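Local coordinates for 3-oxoacyl-(acyl-carrier protein) synthase II (Thermus thermophilus, PDB 1J3N), which probably catalyses the condensation of an acyl chain with malonyl-acyl carrier protein, the elongating step of fatty acid synthesis, at residues Lys24-Gly29 / Ala348-Gln353; Arg326-Ser331 / Glu380-Lys385. All blocks are in the same frame, centred on the assembly; numbering follows the deposited sequence.

Interaction 1 of 2, residues Lys24-Gly29 / Ala348-Gln353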
loop_
_atom_site.group_PDB
_atom_site.type_symbol
_atom_site.label_atom_id
_atom_site.label_comp_id
_atom_site.label_asym_id
_atom_site.label_seq_id
_atom_site.Cartn_x
_atom_site.Cartn_y
_atom_site.Cartn_z
ATOM N N LYS A 24 -28.008 -2.953 -12.647
ATOM C CA LYS A 24 -29.329 -3.550 -12.747
ATOM C C LYS A 24 -29.610 -4.432 -11.530
ATOM O O LYS A 24 -30.703 -4.402 -10.969
ATOM C CB LYS A 24 -29.442 -4.390 -14.024
ATOM C CG LYS A 24 -29.652 -3.582 -15.293
ATOM C CD LYS A 24 -30.060 -4.493 -16.451
ATOM C CE LYS A 24 -30.445 -3.695 -17.686
ATOM N NZ LYS A 24 -30.993 -4.574 -18.758
ATOM N N ALA A 25 -28.611 -5.214 -11.127
ATOM C CA ALA A 25 -28.736 -6.116 -9.982
ATOM C C ALA A 25 -28.993 -5.365 -8.672
ATOM O O ALA A 25 -29.703 -5.859 -7.785
ATOM C CB ALA A 25 -27.479 -6.974 -9.859
ATOM N N GLN A 26 -28.406 -4.178 -8.549
ATOM C CA GLN A 26 -28.585 -3.348 -7.359
ATOM C C GLN A 26 -30.039 -2.894 -7.279
ATOM O O GLN A 26 -30.678 -2.983 -6.224
ATOM C CB GLN A 26 -27.696 -2.104 -7.429
ATOM C CG GLN A 26 -26.206 -2.364 -7.365
ATOM C CD GLN A 26 -25.392 -1.091 -7.559
ATOM O OE1 GLN A 26 -25.485 -0.151 -6.766
ATOM N NE2 GLN A 26 -24.598 -1.056 -8.621
ATOM N N LEU A 27 -30.544 -2.402 -8.408
ATOM C CA LEU A 27 -31.914 -1.908 -8.507
ATOM C C LEU A 27 -32.934 -2.996 -8.250
ATOM O O LEU A 27 -34.083 -2.714 -7.910
ATOM C CB LEU A 27 -32.151 -1.311 -9.889
ATOM C CG LEU A 27 -31.218 -0.149 -10.224
ATOM C CD1 LEU A 27 -31.471 0.327 -11.643
ATOM C CD2 LEU A 27 -31.442 0.969 -9.224
ATOM N N ALA A 28 -32.509 -4.239 -8.425
ATOM C CA ALA A 28 -33.378 -5.382 -8.209
ATOM C C ALA A 28 -33.272 -5.848 -6.768
ATOM O O ALA A 28 -34.101 -6.634 -6.305
ATOM C CB ALA A 28 -32.996 -6.511 -9.152
ATOM N N GLY A 29 -32.250 -5.365 -6.062
ATOM C CA GLY A 29 -32.050 -5.754 -4.675
ATOM C C GLY A 29 -31.528 -7.175 -4.567
ATOM O O GLY A 29 -31.737 -7.853 -3.557
ATOM N N ALA A 348 -17.563 2.611 -4.752
ATOM C CA ALA A 348 -17.372 3.902 -5.391
ATOM C C ALA A 348 -18.087 3.814 -6.736
ATOM O O ALA A 348 -18.648 4.798 -7.224
ATOM C CB ALA A 348 -15.875 4.189 -5.592
ATOM N N ILE A 349 -18.055 2.630 -7.343
ATOM C CA ILE A 349 -18.729 2.427 -8.614
ATOM C C ILE A 349 -20.239 2.611 -8.430
ATOM O O ILE A 349 -20.892 3.318 -9.206
ATOM C CB ILE A 349 -18.412 1.028 -9.188
ATOM C CG1 ILE A 349 -16.916 0.968 -9.564
ATOM C CG2 ILE A 349 -19.298 0.751 -10.407
ATOM C CD1 ILE A 349 -16.473 -0.310 -10.240
ATOM N N ALA A 350 -20.783 1.987 -7.390
ATOM C CA ALA A 350 -22.203 2.084 -7.090
ATOM C C ALA A 350 -22.574 3.542 -6.811
ATOM O O ALA A 350 -23.623 4.022 -7.247
ATOM C CB ALA A 350 -22.545 1.209 -5.876
ATOM N N THR A 351 -21.701 4.246 -6.093
ATOM C CA THR A 351 -21.945 5.646 -5.748
ATOM C C THR A 351 -21.927 6.536 -6.987
ATOM O O THR A 351 -22.723 7.466 -7.104
ATOM C CB THR A 351 -20.899 6.155 -4.729
ATOM O OG1 THR A 351 -20.926 5.314 -3.565
ATOM C CG2 THR A 351 -21.210 7.586 -4.315
ATOM N N VAL A 352 -21.018 6.253 -7.912
ATOM C CA VAL A 352 -20.940 7.022 -9.148
ATOM C C VAL A 352 -22.162 6.717 -10.017
ATOM O O VAL A 352 -22.682 7.605 -10.686
ATOM C CB VAL A 352 -19.646 6.684 -9.940
ATOM C CG1 VAL A 352 -19.732 7.219 -11.357
ATOM C CG2 VAL A 352 -18.451 7.284 -9.235
ATOM N N GLN A 353 -22.617 5.461 -9.989
ATOM C CA GLN A 353 -23.779 5.032 -10.775
ATOM C C GLN A 353 -25.071 5.685 -10.280
ATOM O O GLN A 353 -25.961 5.986 -11.075
ATOM C CB GLN A 353 -23.936 3.507 -10.734
ATOM C CG GLN A 353 -22.801 2.732 -11.401
ATOM C CD GLN A 353 -23.029 1.227 -11.404
ATOM O OE1 GLN A 353 -23.380 0.638 -10.380
ATOM N NE2 GLN A 353 -22.806 0.594 -12.555
HETATM O O HOH W 1 -25.941 2.274 -7.821
#

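Interaction 2 of 2, residues Arg326-Ser331 / Glu380-Lys385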
loop_
_atom_site.group_PDB
_atom_site.type_symbol
_atom_site.label_atom_id
_atom_site.label_comp_id
_atom_site.label_asym_id
_atom_site.label_seq_id
_atom_site.Cartn_x
_atom_site.Cartn_y
_atom_site.Cartn_z
ATOM N N ARG A 326 -32.239 14.488 6.430
ATOM C CA ARG A 326 -32.646 14.694 5.044
ATOM C C ARG A 326 -31.777 13.885 4.079
ATOM O O ARG A 326 -32.005 13.881 2.869
ATOM C CB ARG A 326 -32.569 16.185 4.697
ATOM C CG ARG A 326 -33.537 16.617 3.604
ATOM C CD ARG A 326 -33.838 18.112 3.683
ATOM N NE ARG A 326 -32.657 18.930 3.423
ATOM C CZ ARG A 326 -32.652 20.260 3.421
ATOM N NH1 ARG A 326 -33.768 20.932 3.672
ATOM N NH2 ARG A 326 -31.531 20.918 3.161
ATOM N N LEU A 327 -30.786 13.193 4.628
ATOM C CA LEU A 327 -29.876 12.383 3.827
ATOM C C LEU A 327 -30.493 11.049 3.459
ATOM O O LEU A 327 -31.462 10.611 4.069
ATOM C CB LEU A 327 -28.592 12.087 4.607
ATOM C CG LEU A 327 -27.534 13.142 4.912
ATOM C CD1 LEU A 327 -26.587 12.585 5.964
ATOM C CD2 LEU A 327 -26.782 13.514 3.645
ATOM N N MET A 328 -29.917 10.412 2.450
ATOM C CA MET A 328 -30.341 9.084 2.034
ATOM C C MET A 328 -29.067 8.276 2.194
ATOM O O MET A 328 -28.015 8.669 1.686
ATOM C CB MET A 328 -30.793 9.059 0.571
ATOM C CG MET A 328 -32.175 9.637 0.333
ATOM S SD MET A 328 -32.704 9.419 -1.374
ATOM C CE MET A 328 -31.743 10.733 -2.169
ATOM N N VAL A 329 -29.152 7.166 2.915
ATOM C CA VAL A 329 -27.983 6.335 3.145
ATOM C C VAL A 329 -28.309 4.893 2.789
ATOM O O VAL A 329 -29.354 4.373 3.183
ATOM C CB VAL A 329 -27.544 6.399 4.640
ATOM C CG1 VAL A 329 -26.194 5.715 4.826
ATOM C CG2 VAL A 329 -27.473 7.849 5.111
ATOM N N SER A 330 -27.438 4.247 2.023
ATOM C CA SER A 330 -27.678 2.847 1.686
ATOM C C SER A 330 -26.363 2.080 1.696
ATOM O O SER A 330 -25.296 2.638 1.425
ATOM C CB SER A 330 -28.384 2.709 0.325
ATOM O OG SER A 330 -27.485 2.771 -0.765
ATOM N N SER A 331 -26.441 0.802 2.041
ATOM C CA SER A 331 -25.255 -0.031 2.088
ATOM C C SER A 331 -25.268 -1.076 0.993
ATOM O O SER A 331 -26.146 -1.942 0.955
ATOM C CB SER A 331 -25.137 -0.725 3.445
ATOM O OG SER A 331 -24.040 -1.624 3.450
ATOM N N GLU A 380 -35.834 0.614 -0.445
ATOM C CA GLU A 380 -36.164 0.378 -1.848
ATOM C C GLU A 380 -35.504 1.433 -2.742
ATOM O O GLU A 380 -35.347 2.583 -2.336
ATOM C CB GLU A 380 -37.683 0.421 -2.049
ATOM C CG GLU A 380 -38.389 -0.910 -1.851
ATOM C CD GLU A 380 -38.086 -1.905 -2.965
ATOM O OE1 GLU A 380 -36.913 -2.312 -3.109
ATOM O OE2 GLU A 380 -39.027 -2.276 -3.703
ATOM N N PRO A 381 -35.101 1.047 -3.968
ATOM C CA PRO A 381 -34.460 1.972 -4.909
ATOM C C PRO A 381 -35.297 3.237 -5.041
ATOM O O PRO A 381 -36.524 3.163 -5.100
ATOM C CB PRO A 381 -34.425 1.172 -6.208
ATOM C CG PRO A 381 -34.252 -0.228 -5.722
ATOM C CD PRO A 381 -35.232 -0.292 -4.566
ATOM N N ARG A 382 -34.643 4.391 -5.099
ATOM C CA ARG A 382 -35.381 5.640 -5.202
ATOM C C ARG A 382 -34.843 6.623 -6.232
ATOM O O ARG A 382 -33.652 6.931 -6.253
ATOM C CB ARG A 382 -35.421 6.324 -3.839
ATOM C CG ARG A 382 -36.418 7.464 -3.754
ATOM C CD ARG A 382 -36.354 8.102 -2.383
ATOM N NE ARG A 382 -36.387 7.084 -1.341
ATOM C CZ ARG A 382 -36.084 7.304 -0.067
ATOM N NH1 ARG A 382 -35.724 8.517 0.333
ATOM N NH2 ARG A 382 -36.129 6.303 0.804
ATOM N N GLU A 383 -35.742 7.113 -7.083
ATOM C CA GLU A 383 -35.391 8.095 -8.102
ATOM C C GLU A 383 -35.063 9.380 -7.359
ATOM O O GLU A 383 -35.910 9.926 -6.652
ATOM C CB GLU A 383 -36.575 8.352 -9.043
ATOM C CG GLU A 383 -36.667 7.452 -10.278
ATOM C CD GLU A 383 -36.262 8.171 -11.566
ATOM O OE1 GLU A 383 -36.567 9.377 -11.705
ATOM O OE2 GLU A 383 -35.652 7.527 -12.449
ATOM N N ALA A 384 -33.835 9.855 -7.514
ATOM C CA ALA A 384 -33.401 11.075 -6.848
ATOM C C ALA A 384 -32.206 11.664 -7.578
ATOM O O ALA A 384 -31.294 10.941 -7.982
ATOM C CB ALA A 384 -33.040 10.779 -5.398
ATOM N N LYS A 385 -32.219 12.980 -7.746
ATOM C CA LYS A 385 -31.150 13.685 -8.437
ATOM C C LYS A 385 -30.283 14.472 -7.454
ATOM O O LYS A 385 -30.510 15.663 -7.224
ATOM C CB LYS A 385 -31.753 14.642 -9.471
ATOM C CG LYS A 385 -30.742 15.501 -10.231
ATOM C CD LYS A 385 -31.448 16.573 -11.064
ATOM C CE LYS A 385 -30.459 17.446 -11.828
ATOM N NZ LYS A 385 -29.711 16.670 -12.857
#

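Interaction 1 of 2, residues Lys24-Gly29 / Ala348-Gln353
A350 and Q353, one turn apart on helix 343-357, share the side-chain amide of Q26, whose two ends go to different partners. At A350 the methyl group meets the oxygen end: CB of A350 lies 3.4 Å from OE1 of Q26, a plain van der Waals touch. The same OE1 also accepts from a water, 2.7 Å from the water oxygen, and this water donates its other hydrogen to the backbone O of A350, at 3.0 Å, so the two helices are bridged beside the methyl contact. Three residues on, Q353 extends its chain to meet the nitrogen end. NE2 of Q26 donates to OE1 of Q353 at 2.7 Å, approaching nearly in line with the carbonyl (164°), although the hydrogen bond is bent at the hydrogen, with an N-H...O angle of 135°. The two amide planes are 25° apart. Q26 reaches this far because its chain runs straight on past CG, which stands beside the backbone N and anti to the carbonyl carbon. Q353 is held at its other end too, NE2 donating to O of Q19, which should fix the rotation of its amide. With an alanine in place of Q26, OE1 of Q353 is likely to lose its donor and the bridging water one acceptor, and a gap would probably open over the A350 methyl. F22 packs beside them on A350 and Q353. The arrangement is buried helix-to-helix packing between the N-terminal and C-terminal halves of the thiolase fold, to which a glutamine pair and a shared water add a polar link.

Interaction 2 of 2, residues Arg326-Ser331 / Glu380-Lys385
M328 packs on R382 and A384 in a van der Waals contact at the protein surface, where strand 328-330 of the large mixed sheet faces strand 382-383 of a small two-stranded antiparallel sheet. One thioether does all the reaching from its side. Its SD lies 3.6 Å from NH1 of R382, placed obliquely to the guanidinium, and the two side chains pass each other at a slant, with CG of M328 also 3.7 Å from NH1. The turn about the CG-SD bond (chi3 -77°) takes CE of M328 to the methyl of A384; CE of M328 sits 3.5 Å from CB of A384, a close fit for two methyl groups. R382 sends CG out anti to the backbone N (chi1 -167°) and bends at chi3, which brings NH1 against the sulphur of M328. I360, on the partner strand 359-360, touches both M328 and A384 and so adds apolar packing to the same site. The charge of R382 is answered by D376, whose OD2 forms a salt bridge with NH1. With NH1 paired to D376, the arginine probably offers M328 mainly a van der Waals surface, so the grip between the segments probably rests mostly on shape and dispersion.

In the fold
Following the chain from the N terminus, residues 24-29 come first and wait until 348-353 for their partner, so interaction 1 closes a loop of 318 residues that joins the two halves of the fold. Residues 326-331 fall within that loop, while their partner 380-385 lies past its end; interaction 2 therefore crosses interaction 1 and spans 48 residues, helix 343-357 among them. The centres are about 11 Å apart, and the contacts touch directly: O of L27 meets CG of P381 at 3.3 Å. P361 adds another tie, touching the side chain of Q26 and accepting a hydrogen bond from OG of S330. Together they join helix 19-28, helix 343-357, the main sheet and the small two-stranded sheet.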